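Local coordinates for YfdX protein (Salmonella enterica I, PDB 6A02), which is of unsettled molecular function but is linked to antibiotic stress and virulence in Salmonella Typhi, at residues S83-A88 against V125-N130; K66-A71 against D172-Q177. All blocks are in the same frame, centred on the assembly; numbering follows the deposited sequence. Where two conformers were deposited one is given.

Interaction 1: residues S83-A88 against V125-N130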
loop_
_atom_site.group_PDB
_atom_site.type_symbol
_atom_site.label_atom_id
_atom_site.label_comp_id
_atom_site.label_asym_id
_atom_site.label_seq_id
_atom_site.Cartn_x
_atom_site.Cartn_y
_atom_site.Cartn_z
ATOM N N SER A 83 -12.977 1.990 8.628
ATOM C CA SER A 83 -13.586 2.343 7.355
ATOM C C SER A 83 -12.966 3.628 6.833
ATOM O O SER A 83 -12.715 4.569 7.598
ATOM C CB SER A 83 -15.087 2.576 7.474
ATOM O OG SER A 83 -15.701 2.279 6.235
ATOM N N SER A 84 -12.749 3.677 5.522
ATOM C CA SER A 84 -12.308 4.900 4.864
ATOM C C SER A 84 -13.057 5.067 3.550
ATOM O O SER A 84 -13.789 4.179 3.105
ATOM C CB SER A 84 -10.799 4.900 4.612
ATOM O OG SER A 84 -10.463 3.942 3.622
ATOM N N ILE A 85 -12.855 6.222 2.916
ATOM C CA ILE A 85 -13.556 6.582 1.690
ATOM C C ILE A 85 -12.554 6.751 0.554
ATOM O O ILE A 85 -11.484 7.339 0.744
ATOM C CB ILE A 85 -14.343 7.893 1.895
ATOM C CG1 ILE A 85 -15.403 7.707 2.983
ATOM C CG2 ILE A 85 -14.987 8.368 0.593
ATOM C CD1 ILE A 85 -16.486 6.741 2.600
ATOM N N THR A 86 -12.916 6.252 -0.627
ATOM C CA THR A 86 -12.277 6.639 -1.880
ATOM C C THR A 86 -13.297 7.323 -2.775
ATOM O O THR A 86 -14.379 6.779 -3.037
ATOM C CB THR A 86 -11.720 5.410 -2.604
ATOM O OG1 THR A 86 -10.703 4.828 -1.797
ATOM C CG2 THR A 86 -11.145 5.788 -3.993
ATOM N N VAL A 87 -12.947 8.508 -3.269
ATOM C CA VAL A 87 -13.771 9.212 -4.243
ATOM C C VAL A 87 -13.134 9.075 -5.620
ATOM O O VAL A 87 -11.913 8.924 -5.757
ATOM C CB VAL A 87 -13.977 10.696 -3.873
ATOM C CG1 VAL A 87 -14.741 10.807 -2.571
ATOM C CG2 VAL A 87 -12.632 11.407 -3.769
ATOM N N ALA A 88 -13.977 9.113 -6.649
ATOM C CA ALA A 88 -13.532 9.137 -8.040
ATOM C C ALA A 88 -14.272 10.263 -8.743
ATOM O O ALA A 88 -15.493 10.191 -8.923
ATOM C CB ALA A 88 -13.818 7.803 -8.727
ATOM N N VAL A 125 -19.017 12.406 -8.941
ATOM C CA VAL A 125 -18.162 11.789 -7.935
ATOM C C VAL A 125 -18.801 10.472 -7.510
ATOM O O VAL A 125 -19.939 10.455 -7.028
ATOM C CB VAL A 125 -17.968 12.719 -6.726
ATOM C CG1 VAL A 125 -17.020 12.092 -5.716
ATOM C CG2 VAL A 125 -17.456 14.087 -7.178
ATOM N N SER A 126 -18.077 9.371 -7.682
ATOM C CA SER A 126 -18.500 8.107 -7.099
ATOM C C SER A 126 -17.791 7.909 -5.763
ATOM O O SER A 126 -16.697 8.437 -5.537
ATOM C CB SER A 126 -18.208 6.936 -8.038
ATOM O OG SER A 126 -16.822 6.803 -8.262
ATOM N N VAL A 127 -18.423 7.140 -4.880
ATOM C CA VAL A 127 -17.925 6.910 -3.526
ATOM C C VAL A 127 -17.758 5.413 -3.317
ATOM O O VAL A 127 -18.681 4.634 -3.588
ATOM C CB VAL A 127 -18.864 7.500 -2.455
ATOM C CG1 VAL A 127 -18.344 7.185 -1.062
ATOM C CG2 VAL A 127 -18.975 9.003 -2.631
ATOM N N ILE A 128 -16.589 5.021 -2.819
ATOM C CA ILE A 128 -16.296 3.644 -2.443
ATOM C C ILE A 128 -15.924 3.645 -0.970
ATOM O O ILE A 128 -15.170 4.513 -0.518
ATOM C CB ILE A 128 -15.131 3.094 -3.292
ATOM C CG1 ILE A 128 -15.581 2.857 -4.734
ATOM C CG2 ILE A 128 -14.557 1.817 -2.679
ATOM C CD1 ILE A 128 -16.455 1.648 -4.899
ATOM N N GLU A 129 -16.461 2.691 -0.213
ATOM C CA GLU A 129 -16.104 2.545 1.189
ATOM C C GLU A 129 -15.125 1.385 1.332
ATOM O O GLU A 129 -15.403 0.271 0.870
ATOM C CB GLU A 129 -17.347 2.300 2.044
ATOM C CG GLU A 129 -17.024 2.208 3.502
ATOM C CD GLU A 129 -18.213 1.866 4.366
ATOM O OE1 GLU A 129 -19.087 1.091 3.920
ATOM O OE2 GLU A 129 -18.254 2.362 5.508
ATOM N N ASN A 130 -13.983 1.649 1.971
ATOM C CA ASN A 130 -12.940 0.639 2.165
ATOM C C ASN A 130 -13.006 0.172 3.608
ATOM O O ASN A 130 -12.690 0.930 4.528
ATOM C CB ASN A 130 -11.560 1.218 1.878
ATOM C CG ASN A 130 -11.497 1.935 0.572
ATOM O OD1 ASN A 130 -11.615 1.333 -0.488
ATOM N ND2 ASN A 130 -11.287 3.248 0.638
HETATM O O HOH W 1 -15.289 6.008 -6.103
HETATM O O HOH W 2 -10.804 2.165 -3.071
#
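Asn130 ND2 is gripped by two hydroxyls of the facing strand: it donates to Thr86 OG1 at 3.0 Å, nearly straight (169°), and to Ser84 OG at 3.2 Å, with both oxygens close to the amide plane. CG of Asn130 lies anti to its carbonyl carbon (chi1 -50°), which brings the amide toward the facing strand, the side chain crossing that of Thr86 at about a right angle. A water joins Thr86 OG1 to Asn130 OD1, and OD1 also bonds Ser173, so the amide is fixed against rotation at both ends. Strands 77-89 and 125-135 pair antiparallel here, the outermost and middle strands of this chain's three-stranded sheet; Ser84-Asn130, Thr86-Ile128 and Ala88-Ser126 are hydrogen-bonded pairs. At the Thr86 pair, Thr86 N to Ile128 O and Ile128 N to Thr86 O both measure 2.8 Å. On the face opposite Thr86 and Asn130, Ile85 CG2 meets Val127 CG1 at 3.9 Å, and Val125 CG1 lies 3.8 Å from Val87 CB, the two valines side by side. In the conformer given, Ser83 OG donates to Glu129 OE2 (2.7 Å) from above the carboxylate plane; Leu12 N bonds the same oxygen. Arg32 of a second subunit bonds Ile85 O; Ser126 OG is hydrogen-bonded to Gln138 NE2 of a third.

Interaction 2: residues K66-A71 against D172-Q177; sequences KSDKKA and DSQSVQ
Asp172 opens the second segment by laying its carboxylate, in the conformer given, against the aliphatic end of Lys66: OD2 comes to 3.1 Å from Lys66 CE, while Lys66 NZ stays 4.0 Å from Asp172 OD2, too far for a salt bridge. The two side chains cross at about a right angle. Asp172 CG stands anti to the backbone N (chi1 -171°), which carries the carboxylate out toward the turn. Bends at chi2 and chi4 of Lys66 turn its ammonium to Asp68 instead, and Lys66 NZ makes a salt bridge of 3.0 Å with Asp68 OD1, on the syn side of that carboxylate. The Lys69 ammonium also lies near this conformer of Asp172, with NZ 4.4 Å from OD2, but its hydrogen bond goes to Ser173 O of the third subunit. The two ammonium groups probably favour the charged form of Asp172, partly offset by Asp68. Next on the same side comes Gln174, extended beyond CG and meeting Lys66 from the opposite direction; Gln174 NE2 is 3.5 Å from Lys66 NZ, two donors that cannot bond each other. Gln174 OE1 only approaches Asp68 OD2, at 4.2 Å, their flat groups turned 40° apart. A type I beta turn from Lys66 to Lys69 gathers the residues that touch the strand. The Lys66 backbone pairs with Tyr78 of strand 77-89, while its side chain passes Gln131 and Leu133 of strand 125-135 to reach Asp172 and Gln174 of strand 170-175.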
loop_
_atom_site.group_PDB
_atom_site.type_symbol
_atom_site.label_atom_id
_atom_site.label_comp_id
_atom_site.label_asym_id
_atom_site.label_seq_id
_atom_site.Cartn_x
_atom_site.Cartn_y
_atom_site.Cartn_z
ATOM N N LYS A 66 -18.333 -9.221 9.690
ATOM C CA LYS A 66 -18.786 -9.063 8.310
ATOM C C LYS A 66 -19.242 -10.443 7.858
ATOM O O LYS A 66 -18.426 -11.287 7.489
ATOM C CB LYS A 66 -17.649 -8.539 7.442
ATOM C CG LYS A 66 -18.038 -8.288 5.998
ATOM C CD LYS A 66 -17.329 -7.059 5.466
ATOM C CE LYS A 66 -17.721 -6.754 4.031
ATOM N NZ LYS A 66 -19.182 -6.576 3.866
ATOM N N SER A 67 -20.553 -10.684 7.905
ATOM C CA SER A 67 -21.051 -12.046 7.741
ATOM C C SER A 67 -20.877 -12.567 6.318
ATOM O O SER A 67 -20.751 -13.779 6.122
ATOM C CB SER A 67 -22.510 -12.128 8.186
ATOM O OG SER A 67 -23.268 -11.095 7.581
ATOM N N ASP A 68 -20.844 -11.680 5.320
ATOM C CA ASP A 68 -20.781 -12.100 3.923
ATOM C C ASP A 68 -19.357 -12.370 3.438
ATOM O O ASP A 68 -19.090 -12.268 2.233
ATOM C CB ASP A 68 -21.502 -11.096 3.013
ATOM C CG ASP A 68 -20.782 -9.749 2.919
ATOM O OD1 ASP A 68 -19.980 -9.425 3.817
ATOM O OD2 ASP A 68 -21.034 -9.000 1.946
ATOM N N LYS A 69 -18.433 -12.734 4.329
ATOM C CA LYS A 69 -17.049 -12.965 3.925
ATOM C C LYS A 69 -16.494 -14.176 4.660
ATOM O O LYS A 69 -16.404 -14.165 5.890
ATOM C CB LYS A 69 -16.182 -11.738 4.197
ATOM C CG LYS A 69 -14.840 -11.858 3.533
ATOM C CD LYS A 69 -14.031 -10.597 3.652
ATOM C CE LYS A 69 -12.853 -10.647 2.690
ATOM N NZ LYS A 69 -13.274 -10.415 1.272
ATOM N N LYS A 70 -16.103 -15.211 3.914
ATOM C CA LYS A 70 -15.598 -16.436 4.522
ATOM C C LYS A 70 -14.147 -16.255 4.975
ATOM O O LYS A 70 -13.281 -15.843 4.196
ATOM C CB LYS A 70 -15.742 -17.604 3.536
ATOM C CG LYS A 70 -15.322 -18.990 4.052
ATOM C CD LYS A 70 -13.981 -19.341 3.453
ATOM C CE LYS A 70 -13.506 -20.787 3.619
ATOM N NZ LYS A 70 -13.769 -21.365 4.975
ATOM N N ALA A 71 -13.896 -16.552 6.236
ATOM C CA ALA A 71 -12.546 -16.461 6.759
ATOM C C ALA A 71 -11.744 -17.699 6.352
ATOM O O ALA A 71 -12.319 -18.761 6.095
ATOM C CB ALA A 71 -12.588 -16.350 8.278
ATOM N N ASP A 172 -11.902 -4.692 2.102
ATOM C CA ASP A 172 -13.062 -4.877 1.239
ATOM C C ASP A 172 -13.507 -3.494 0.784
ATOM O O ASP A 172 -14.022 -2.700 1.585
ATOM C CB ASP A 172 -14.187 -5.549 2.024
ATOM C CG ASP A 172 -15.352 -5.980 1.143
ATOM O OD1 ASP A 172 -15.642 -5.302 0.138
ATOM O OD2 ASP A 172 -15.981 -7.009 1.460
ATOM N N SER A 173 -13.319 -3.200 -0.494
ATOM C CA SER A 173 -13.746 -1.934 -1.074
ATOM C C SER A 173 -15.054 -2.175 -1.807
ATOM O O SER A 173 -15.103 -2.981 -2.744
ATOM C CB SER A 173 -12.678 -1.403 -2.031
ATOM O OG SER A 173 -11.459 -1.164 -1.345
ATOM N N GLN A 174 -16.111 -1.501 -1.371
ATOM C CA GLN A 174 -17.429 -1.720 -1.944
ATOM C C GLN A 174 -18.073 -0.393 -2.300
ATOM O O GLN A 174 -17.897 0.610 -1.603
ATOM C CB GLN A 174 -18.346 -2.476 -0.984
ATOM C CG GLN A 174 -18.126 -3.981 -0.992
ATOM C CD GLN A 174 -18.899 -4.703 0.104
ATOM O OE1 GLN A 174 -19.613 -5.671 -0.161
ATOM N NE2 GLN A 174 -18.742 -4.248 1.341
ATOM N N SER A 175 -18.801 -0.399 -3.406
ATOM C CA SER A 175 -19.648 0.731 -3.740
ATOM C C SER A 175 -20.726 0.889 -2.678
ATOM O O SER A 175 -21.131 -0.074 -2.020
ATOM C CB SER A 175 -20.280 0.487 -5.102
ATOM O OG SER A 175 -21.007 -0.712 -5.034
ATOM N N VAL A 176 -21.169 2.127 -2.493
ATOM C CA VAL A 176 -22.079 2.468 -1.409
ATOM C C VAL A 176 -23.503 2.155 -1.849
ATOM O O VAL A 176 -24.001 2.726 -2.824
ATOM C CB VAL A 176 -21.927 3.941 -1.009
ATOM C CG1 VAL A 176 -22.798 4.253 0.195
ATOM C CG2 VAL A 176 -20.473 4.250 -0.719
ATOM N N GLN A 177 -24.151 1.237 -1.133
ATOM C CA GLN A 177 -25.533 0.836 -1.398
ATOM C C GLN A 177 -26.268 0.918 -0.064
ATOM O O GLN A 177 -26.315 -0.056 0.696
ATOM C CB GLN A 177 -25.599 -0.565 -1.998
#

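Overall arrangement
From the N terminus, helices 19-36 and 40-54 come first, and the chain then reaches the corner at 66-71, the first half of interaction 2. Strand 77-89 follows with 83-88, and interaction 1 closes when the chain, after helices 94-109 and 113-122, returns as 125-130. Helices 136-151 and 155-167 lead to 172-177, which completes interaction 2, so the shorter loop lies wholly within the longer one. Both contacts converge on one antiparallel sheet: interaction 1 joins an outer strand to the middle one, and interaction 2 ties the corner to the other outer strand. Glu129 N to Gln174 O (2.9 Å) connects them directly, and both touch the third subunit.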